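Local coordinates for protein L-Ala-D/L-Glu Epimerase (Escherichia coli, PDB 1JPD) that belongs to the enolase superfamily, joining an alpha+beta capping domain to a C-terminal domain of the TIM-barrel type, at residues Glu80-Leu85 / Gly256-Leu261; Met62-Ser67 / Gly88-Ala93; Leu150-Leu155 / Phe298-Gly303. All coordinates share one frame; numbering follows the deposited sequence.

Interaction 1 of 3, residues Glu80-Leu85 / Gly256-Leu261; sequences ELQKIL and GLTEAL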
loop_
_atom_site.group_PDB
_atom_site.type_symbol
_atom_site.label_atom_id
_atom_site.label_comp_id
_atom_site.label_asym_id
_atom_site.label_seq_id
_atom_site.Cartn_x
_atom_site.Cartn_y
_atom_site.Cartn_z
ATOM N N GLU A 80 -15.142 12.334 -13.383
ATOM C CA GLU A 80 -15.195 13.758 -13.055
ATOM C C GLU A 80 -14.428 14.072 -11.770
ATOM O O GLU A 80 -13.864 15.156 -11.625
ATOM C CB GLU A 80 -16.652 14.233 -12.902
ATOM C CG GLU A 80 -17.563 13.958 -14.101
ATOM C CD GLU A 80 -18.968 14.525 -13.927
ATOM O OE1 GLU A 80 -19.152 15.751 -14.100
ATOM O OE2 GLU A 80 -19.892 13.746 -13.608
ATOM N N LEU A 81 -14.404 13.120 -10.840
ATOM C CA LEU A 81 -13.716 13.305 -9.561
ATOM C C LEU A 81 -12.203 13.485 -9.681
ATOM O O LEU A 81 -11.593 14.172 -8.864
ATOM C CB LEU A 81 -14.003 12.124 -8.634
ATOM C CG LEU A 81 -13.280 12.132 -7.289
ATOM C CD1 LEU A 81 -13.710 13.342 -6.475
ATOM C CD2 LEU A 81 -13.589 10.848 -6.547
ATOM N N GLN A 82 -11.604 12.865 -10.695
ATOM C CA GLN A 82 -10.162 12.942 -10.916
ATOM C C GLN A 82 -9.675 14.364 -11.202
ATOM O O GLN A 82 -8.519 14.706 -10.928
ATOM C CB GLN A 82 -9.758 12.029 -12.081
ATOM C CG GLN A 82 -10.149 10.565 -11.914
ATOM C CD GLN A 82 -9.671 9.973 -10.602
ATOM O OE1 GLN A 82 -8.497 10.073 -10.249
ATOM N NE2 GLN A 82 -10.582 9.341 -9.876
ATOM N N LYS A 83 -10.558 15.194 -11.749
ATOM C CA LYS A 83 -10.197 16.563 -12.088
ATOM C C LYS A 83 -10.515 17.565 -10.981
ATOM O O LYS A 83 -9.962 18.662 -10.967
ATOM C CB LYS A 83 -10.894 16.966 -13.386
ATOM C CG LYS A 83 -10.661 15.991 -14.529
ATOM C CD LYS A 83 -11.601 16.273 -15.682
ATOM C CE LYS A 83 -11.583 15.152 -16.698
ATOM N NZ LYS A 83 -12.727 15.296 -17.645
ATOM N N ILE A 84 -11.391 17.183 -10.051
ATOM C CA ILE A 84 -11.769 18.057 -8.937
ATOM C C ILE A 84 -10.754 18.074 -7.790
ATOM O O ILE A 84 -10.228 19.128 -7.434
ATOM C CB ILE A 84 -13.142 17.660 -8.339
ATOM C CG1 ILE A 84 -14.253 17.916 -9.352
ATOM C CG2 ILE A 84 -13.403 18.451 -7.059
ATOM C CD1 ILE A 84 -15.626 17.498 -8.855
ATOM N N LEU A 85 -10.487 16.913 -7.200
ATOM C CA LEU A 85 -9.545 16.830 -6.084
ATOM C C LEU A 85 -8.188 16.285 -6.517
ATOM O O LEU A 85 -8.083 15.571 -7.514
ATOM C CB LEU A 85 -10.104 15.922 -4.981
ATOM C CG LEU A 85 -11.420 16.277 -4.290
ATOM C CD1 LEU A 85 -11.750 15.182 -3.294
ATOM C CD2 LEU A 85 -11.302 17.621 -3.582
ATOM N N GLY A 256 -7.018 6.890 -4.911
ATOM C CA GLY A 256 -8.106 6.069 -5.410
ATOM C C GLY A 256 -7.704 4.942 -6.350
ATOM O O GLY A 256 -6.609 4.932 -6.920
ATOM N N LEU A 257 -8.610 3.988 -6.516
ATOM C CA LEU A 257 -8.374 2.839 -7.375
ATOM C C LEU A 257 -8.219 3.254 -8.831
ATOM O O LEU A 257 -7.415 2.682 -9.564
ATOM C CB LEU A 257 -9.529 1.842 -7.228
ATOM C CG LEU A 257 -9.550 0.542 -8.044
ATOM C CD1 LEU A 257 -8.294 -0.275 -7.792
ATOM C CD2 LEU A 257 -10.786 -0.261 -7.649
ATOM N N THR A 258 -8.969 4.264 -9.255
ATOM C CA THR A 258 -8.883 4.700 -10.642
ATOM C C THR A 258 -7.461 5.072 -11.062
ATOM O O THR A 258 -6.987 4.636 -12.111
ATOM C CB THR A 258 -9.810 5.890 -10.909
ATOM O OG1 THR A 258 -11.147 5.549 -10.515
ATOM C CG2 THR A 258 -9.795 6.240 -12.390
ATOM N N GLU A 259 -6.777 5.876 -10.249
ATOM C CA GLU A 259 -5.413 6.277 -10.571
ATOM C C GLU A 259 -4.470 5.096 -10.371
ATOM O O GLU A 259 -3.531 4.910 -11.141
ATOM C CB GLU A 259 -4.974 7.452 -9.697
ATOM C CG GLU A 259 -3.583 7.992 -10.009
ATOM C CD GLU A 259 -3.457 8.539 -11.426
ATOM O OE1 GLU A 259 -4.493 8.933 -11.998
ATOM O OE2 GLU A 259 -2.323 8.591 -11.960
ATOM N N ALA A 260 -4.724 4.294 -9.345
ATOM C CA ALA A 260 -3.882 3.132 -9.086
ATOM C C ALA A 260 -3.850 2.245 -10.333
ATOM O O ALA A 260 -2.777 1.843 -10.783
ATOM C CB ALA A 260 -4.411 2.346 -7.886
ATOM N N LEU A 261 -5.026 1.951 -10.891
ATOM C CA LEU A 261 -5.130 1.121 -12.091
ATOM C C LEU A 261 -4.367 1.726 -13.267
ATOM O O LEU A 261 -3.608 1.035 -13.950
ATOM C CB LEU A 261 -6.604 0.921 -12.481
ATOM C CG LEU A 261 -7.423 -0.011 -11.572
ATOM C CD1 LEU A 261 -8.905 0.118 -11.866
ATOM C CD2 LEU A 261 -6.953 -1.443 -11.762
HETATM O O HOH W 1 -8.227 7.711 -8.398
HETATM O O HOH W 2 -6.802 9.744 -12.429
#
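Gln82 carries the whole contribution of Glu80-Leu85 to this contact, reaching from helix 78-84 to Thr258 and Glu259 at the start of helix 257-269. Its chain leaves the helix with CG anti to the carbonyl carbon and then bends at chi2 (-53°), which brings the amide against the side chain of Thr258. The side chains of Gln82 and Thr258 cross obliquely, Gln82 NE2 lying 3.7 Å from Thr258 CB. The same NE2 makes a weak hydrogen bond to Arg78 O, one turn earlier. The amide carbon Gln82 CD is 4.1 Å from the methyl Thr258 CG2. Thr258 OG1 is engaged elsewhere, by Asp95 and Trp99 of helix 89-104.

On the other branch of the amide, Gln82 OE1 accepts hydrogen bonds from two waters. One donates to Gln82 OE1 at 3.0 Å and accepts a hydrogen bond from Glu259 N at the same length; with Gly256 as N-cap, this water satisfies a first-turn amide. The second donates to Gln82 OE1 at 2.8 Å and also to Glu259 OE1. Glu259 is held further by a salt bridge from its OE2 to Arg234. Leu85, at the end of the segment, packs on Leu94 of helix 89-104. A small, water-mediated helix-helix contact of this kind belongs to the interface between the capping domain and the barrel domain of the enolase fold.

Interaction 2 of 3, residues Met62-Ser67 / Gly88-Ala93; sequences MAQIMS and GAARNA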
loop_
_atom_site.group_PDB
_atom_site.type_symbol
_atom_site.label_atom_id
_atom_site.label_comp_id
_atom_site.label_asym_id
_atom_site.label_seq_id
_atom_site.Cartn_x
_atom_site.Cartn_y
_atom_site.Cartn_z
ATOM N N MET A 62 -11.124 15.536 5.758
ATOM C CA MET A 62 -12.573 15.676 5.851
ATOM C C MET A 62 -12.985 16.976 5.177
ATOM O O MET A 62 -13.997 17.031 4.478
ATOM C CB MET A 62 -13.032 15.651 7.310
ATOM C CG MET A 62 -12.903 14.281 7.939
ATOM S SD MET A 62 -13.538 14.224 9.608
ATOM C CE MET A 62 -15.299 14.138 9.264
ATOM N N ALA A 63 -12.184 18.018 5.369
ATOM C CA ALA A 63 -12.471 19.300 4.745
ATOM C C ALA A 63 -12.494 19.158 3.221
ATOM O O ALA A 63 -13.390 19.689 2.558
ATOM C CB ALA A 63 -11.430 20.329 5.166
ATOM N N GLN A 64 -11.521 18.439 2.660
ATOM C CA GLN A 64 -11.468 18.256 1.209
ATOM C C GLN A 64 -12.692 17.518 0.699
ATOM O O GLN A 64 -13.217 17.843 -0.366
ATOM C CB GLN A 64 -10.221 17.474 0.789
ATOM C CG GLN A 64 -8.896 18.121 1.130
ATOM C CD GLN A 64 -7.725 17.325 0.585
ATOM O OE1 GLN A 64 -7.545 17.213 -0.630
ATOM N NE2 GLN A 64 -6.930 16.759 1.479
ATOM N N ILE A 65 -13.149 16.521 1.453
ATOM C CA ILE A 65 -14.313 15.748 1.030
ATOM C C ILE A 65 -15.574 16.613 1.050
ATOM O O ILE A 65 -16.328 16.641 0.065
ATOM C CB ILE A 65 -14.511 14.470 1.916
ATOM C CG1 ILE A 65 -13.264 13.584 1.826
ATOM C CG2 ILE A 65 -15.731 13.673 1.435
ATOM C CD1 ILE A 65 -13.366 12.267 2.561
ATOM N N MET A 66 -15.793 17.322 2.157
ATOM C CA MET A 66 -16.962 18.191 2.277
ATOM C C MET A 66 -16.976 19.137 1.089
ATOM O O MET A 66 -17.990 19.286 0.408
ATOM C CB MET A 66 -16.912 19.026 3.560
ATOM C CG MET A 66 -16.826 18.240 4.857
ATOM S SD MET A 66 -17.984 16.862 4.947
ATOM C CE MET A 66 -19.534 17.661 4.514
ATOM N N SER A 67 -15.834 19.765 0.841
ATOM C CA SER A 67 -15.693 20.715 -0.253
ATOM C C SER A 67 -16.291 20.203 -1.554
ATOM O O SER A 67 -16.591 20.988 -2.450
ATOM C CB SER A 67 -14.218 21.028 -0.495
ATOM O OG SER A 67 -13.676 20.141 -1.460
ATOM N N GLY A 88 -4.678 11.941 -3.142
ATOM C CA GLY A 88 -4.479 11.984 -1.702
ATOM C C GLY A 88 -5.558 11.175 -1.003
ATOM O O GLY A 88 -6.432 10.616 -1.665
ATOM N N ALA A 89 -5.518 11.113 0.324
ATOM C CA ALA A 89 -6.509 10.336 1.072
ATOM C C ALA A 89 -7.963 10.715 0.791
ATOM O O ALA A 89 -8.827 9.842 0.701
ATOM C CB ALA A 89 -6.236 10.438 2.568
ATOM N N ALA A 90 -8.235 12.012 0.673
ATOM C CA ALA A 90 -9.595 12.472 0.417
ATOM C C ALA A 90 -10.133 11.865 -0.868
ATOM O O ALA A 90 -11.173 11.198 -0.863
ATOM C CB ALA A 90 -9.645 14.005 0.341
ATOM N N ARG A 91 -9.432 12.077 -1.973
ATOM C CA ARG A 91 -9.916 11.524 -3.225
ATOM C C ARG A 91 -10.022 10.005 -3.154
ATOM O O ARG A 91 -10.900 9.415 -3.781
ATOM C CB ARG A 91 -9.021 11.925 -4.399
ATOM C CG ARG A 91 -9.667 11.633 -5.749
ATOM C CD ARG A 91 -8.863 12.183 -6.912
ATOM N NE ARG A 91 -7.695 11.364 -7.234
ATOM C CZ ARG A 91 -6.813 11.667 -8.181
ATOM N NH1 ARG A 91 -6.965 12.775 -8.899
ATOM N NH2 ARG A 91 -5.785 10.861 -8.415
ATOM N N ASN A 92 -9.142 9.372 -2.382
ATOM C CA ASN A 92 -9.165 7.921 -2.258
ATOM C C ASN A 92 -10.484 7.427 -1.669
ATOM O O ASN A 92 -11.088 6.483 -2.193
ATOM C CB ASN A 92 -7.994 7.434 -1.404
ATOM C CG ASN A 92 -7.895 5.918 -1.365
ATOM O OD1 ASN A 92 -8.172 5.238 -2.363
ATOM N ND2 ASN A 92 -7.486 5.379 -0.218
ATOM N N ALA A 93 -10.937 8.059 -0.589
ATOM C CA ALA A 93 -12.198 7.658 0.028
ATOM C C ALA A 93 -13.360 7.825 -0.959
ATOM O O ALA A 93 -14.192 6.925 -1.107
ATOM C CB ALA A 93 -12.457 8.470 1.273
HETATM O O HOH W 3 -6.249 14.297 0.403
#
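A water bound between Gln64 and Ala90 takes two N-H groups, one from each helix. Ala90 N donates to it at 3.0 Å and Gln64 NE2 through a weak bond of 2.8 Å. Since Gly88 is the N-cap, Ala90 N belongs to the first turn of helix 89-104, and the water supplies the acceptor that this turn cannot offer.

Next to the water, the methyl of Ala90 is the center of the apolar contact. Gln64 CB approaches Ala90 CB to 3.5 Å, and the amide of Gln64 lies flat over the same methyl, its CD 3.8 Å from Ala90 CB. The extended chain beyond CG (chi2 -176°) carries the amide this far, while chi3 (66°) lays its face over the methyl and brings NE2 to the water. Ile65 flanks the methyl with its longer branch: CG1 is 3.9 Å from Ala90 CB, and CD1 runs on to Ala93 CB at 4.1 Å. With alanines at the contact, the axes of the short segments approach to 8.7 Å, crossing at -52°. At the end of segment Met62-Ser67, Ser67 OG donates to Gln64 O.

Both helices lie on the three-stranded antiparallel sheet of the capping domain: Ile65 rests on Val9 of strand 6-15 and on Val33 and Val35 of strand 29-39, while Ala93 touches Val35 and Cys48 of strand 42-48.

Interaction 3 of 3, residues Leu150-Leu155 / Phe298-Gly303; sequences LLKVKL and FADLDG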
loop_
_atom_site.group_PDB
_atom_site.type_symbol
_atom_site.label_atom_id
_atom_site.label_comp_id
_atom_site.label_asym_id
_atom_site.label_seq_id
_atom_site.Cartn_x
_atom_site.Cartn_y
_atom_site.Cartn_z
ATOM N N LEU A 150 6.798 -14.898 2.217
ATOM C CA LEU A 150 7.392 -13.605 1.890
ATOM C C LEU A 150 7.584 -12.817 3.176
ATOM O O LEU A 150 6.621 -12.521 3.870
ATOM C CB LEU A 150 6.473 -12.831 0.942
ATOM C CG LEU A 150 6.903 -11.415 0.555
ATOM C CD1 LEU A 150 8.266 -11.454 -0.117
ATOM C CD2 LEU A 150 5.878 -10.811 -0.376
ATOM N N LEU A 151 8.832 -12.496 3.495
ATOM C CA LEU A 151 9.156 -11.738 4.695
ATOM C C LEU A 151 9.654 -10.347 4.320
ATOM O O LEU A 151 10.505 -10.202 3.439
ATOM C CB LEU A 151 10.251 -12.443 5.501
ATOM C CG LEU A 151 9.989 -13.853 6.022
ATOM C CD1 LEU A 151 11.206 -14.359 6.790
ATOM C CD2 LEU A 151 8.759 -13.837 6.919
ATOM N N LYS A 152 9.119 -9.321 4.979
ATOM C CA LYS A 152 9.569 -7.957 4.721
ATOM C C LYS A 152 10.451 -7.583 5.896
ATOM O O LYS A 152 9.958 -7.372 7.004
ATOM C CB LYS A 152 8.392 -6.985 4.625
ATOM C CG LYS A 152 8.817 -5.554 4.310
ATOM C CD LYS A 152 7.626 -4.629 4.096
ATOM C CE LYS A 152 6.823 -4.422 5.370
ATOM N NZ LYS A 152 5.613 -3.595 5.127
ATOM N N VAL A 153 11.758 -7.522 5.665
ATOM C CA VAL A 153 12.687 -7.186 6.736
ATOM C C VAL A 153 12.842 -5.685 6.857
ATOM O O VAL A 153 13.238 -5.017 5.897
ATOM C CB VAL A 153 14.076 -7.809 6.490
ATOM C CG1 VAL A 153 15.017 -7.425 7.613
ATOM C CG2 VAL A 153 13.960 -9.322 6.402
ATOM N N LYS A 154 12.512 -5.155 8.030
ATOM C CA LYS A 154 12.635 -3.721 8.283
ATOM C C LYS A 154 14.064 -3.445 8.752
ATOM O O LYS A 154 14.566 -4.114 9.655
ATOM C CB LYS A 154 11.644 -3.278 9.369
ATOM C CG LYS A 154 10.208 -3.131 8.907
ATOM C CD LYS A 154 9.806 -1.656 8.814
ATOM C CE LYS A 154 8.330 -1.498 8.442
ATOM N NZ LYS A 154 7.400 -2.064 9.475
ATOM N N LEU A 155 14.730 -2.477 8.140
ATOM C CA LEU A 155 16.094 -2.157 8.552
ATOM C C LEU A 155 16.324 -0.657 8.671
ATOM O O LEU A 155 15.706 0.147 7.964
ATOM C CB LEU A 155 17.124 -2.718 7.559
ATOM C CG LEU A 155 17.288 -4.223 7.371
ATOM C CD1 LEU A 155 18.335 -4.482 6.289
ATOM C CD2 LEU A 155 17.705 -4.860 8.678
ATOM N N PHE A 298 4.620 -8.376 -5.610
ATOM C CA PHE A 298 4.494 -8.560 -4.170
ATOM C C PHE A 298 3.250 -7.848 -3.679
ATOM O O PHE A 298 2.891 -6.794 -4.193
ATOM C CB PHE A 298 5.712 -7.996 -3.433
ATOM C CG PHE A 298 7.016 -8.572 -3.889
ATOM C CD1 PHE A 298 7.798 -7.901 -4.824
ATOM C CD2 PHE A 298 7.450 -9.806 -3.412
ATOM C CE1 PHE A 298 8.991 -8.450 -5.276
ATOM C CE2 PHE A 298 8.641 -10.362 -3.859
ATOM C CZ PHE A 298 9.412 -9.684 -4.794
ATOM N N ALA A 299 2.591 -8.435 -2.689
ATOM C CA ALA A 299 1.401 -7.835 -2.111
ATOM C C ALA A 299 1.651 -7.627 -0.624
ATOM O O ALA A 299 1.917 -8.583 0.106
ATOM C CB ALA A 299 0.196 -8.739 -2.312
ATOM N N ASP A 300 1.592 -6.376 -0.184
ATOM C CA ASP A 300 1.774 -6.053 1.225
ATOM C C ASP A 300 0.437 -5.446 1.656
ATOM O O ASP A 300 0.270 -4.222 1.675
ATOM C CB ASP A 300 2.920 -5.051 1.391
ATOM C CG ASP A 300 3.274 -4.808 2.846
ATOM O OD1 ASP A 300 2.740 -5.528 3.716
ATOM O OD2 ASP A 300 4.092 -3.902 3.129
ATOM N N LEU A 301 -0.519 -6.318 1.988
ATOM C CA LEU A 301 -1.862 -5.882 2.360
ATOM C C LEU A 301 -2.331 -6.252 3.758
ATOM O O LEU A 301 -3.531 -6.204 4.026
ATOM C CB LEU A 301 -2.876 -6.449 1.364
ATOM C CG LEU A 301 -2.640 -6.244 -0.133
ATOM C CD1 LEU A 301 -3.565 -7.163 -0.931
ATOM C CD2 LEU A 301 -2.876 -4.784 -0.493
ATOM N N ASP A 302 -1.422 -6.600 4.661
ATOM C CA ASP A 302 -1.870 -6.997 5.989
ATOM C C ASP A 302 -2.153 -5.857 6.971
ATOM O O ASP A 302 -2.240 -6.076 8.176
ATOM C CB ASP A 302 -0.893 -8.022 6.608
ATOM C CG ASP A 302 0.426 -7.406 7.062
ATOM O OD1 ASP A 302 1.241 -8.159 7.637
ATOM O OD2 ASP A 302 0.649 -6.191 6.854
ATOM N N GLY A 303 -2.318 -4.645 6.461
ATOM C CA GLY A 303 -2.607 -3.522 7.337
ATOM C C GLY A 303 -3.643 -3.834 8.413
ATOM O O GLY A 303 -3.422 -3.540 9.586
#
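Leu150 and Phe298 meet within the barrel domain, as do Lys152 and Asp300 two residues further along each segment. The fold is the modified TIM barrel of the enolase superfamily; strand 121-128, whose Val122 touches Ala299, probably lies between strands 150-154 and 298-299 as the barrel closes. The two segments do not pair as neighbours: Leu150 CA and Phe298 CA are 8.4 Å apart, and the contact is made by side chains alone. The backbone of strand 150-154 bonds instead to its neighbours, Lys152 to Gln126 and Val128, and Leu151 to Thr175 and Ile177.

The apolar part is formed by the branched end of Leu150 and one edge of the Phe298 ring. The two side chains cross at about a right angle, and Leu150 CD2 sits at the ring edge near its plane, 3.6 Å from Phe298 CD2. The other methyl, Leu150 CD1, touches the same corner at 3.8 Å from Phe298 CD2. Further contacts of Leu150 with Ile123 and Ile177 extend this packing to the adjacent strands.

The polar part is a salt bridge. Lys152 runs straight from its backbone until a bend at chi3 (67°) turns the ammonium group toward Asp300, and the two side chains cross nearly perpendicularly. Lys152, Val153 and Lys154 match the Lys-x-Lys pattern at the end of the second barrel strand in related enolase-superfamily proteins, whose active sites lie at this end of the barrel. Asp302 also faces strand 150-154, but its OD2, bonded to Trp306 NE1, stays 5.9 Å from Lys152 NZ, beyond contact. Asp300 engages with a single oxygen: Lys152 NZ lies 2.5 Å from Asp300 OD2, on its syn side and 18° out of the carboxylate plane.

In the fold
From the N terminus, interaction 2 closes first, joining residues 62-67 to 88-93 across a short, largely helical loop within the capping domain. The first segment of interaction 1 lies inside that loop, and its partner, 256-261, follows 171 residues later in the barrel domain, so interactions 1 and 2 cross. They touch, with Arg91 lying against Gln82 and Glu259. Interaction 3 opens after interaction 2 has closed, at 150-155, and ends at 298-303, crossing interaction 1. Thus interaction 2 packs two helices of the capping domain together, interaction 1 ties that domain to the barrel, and interaction 3, its centre about 26 Å from that of interaction 1, joins strand 150-154 to strand 298-299 and the loop after it.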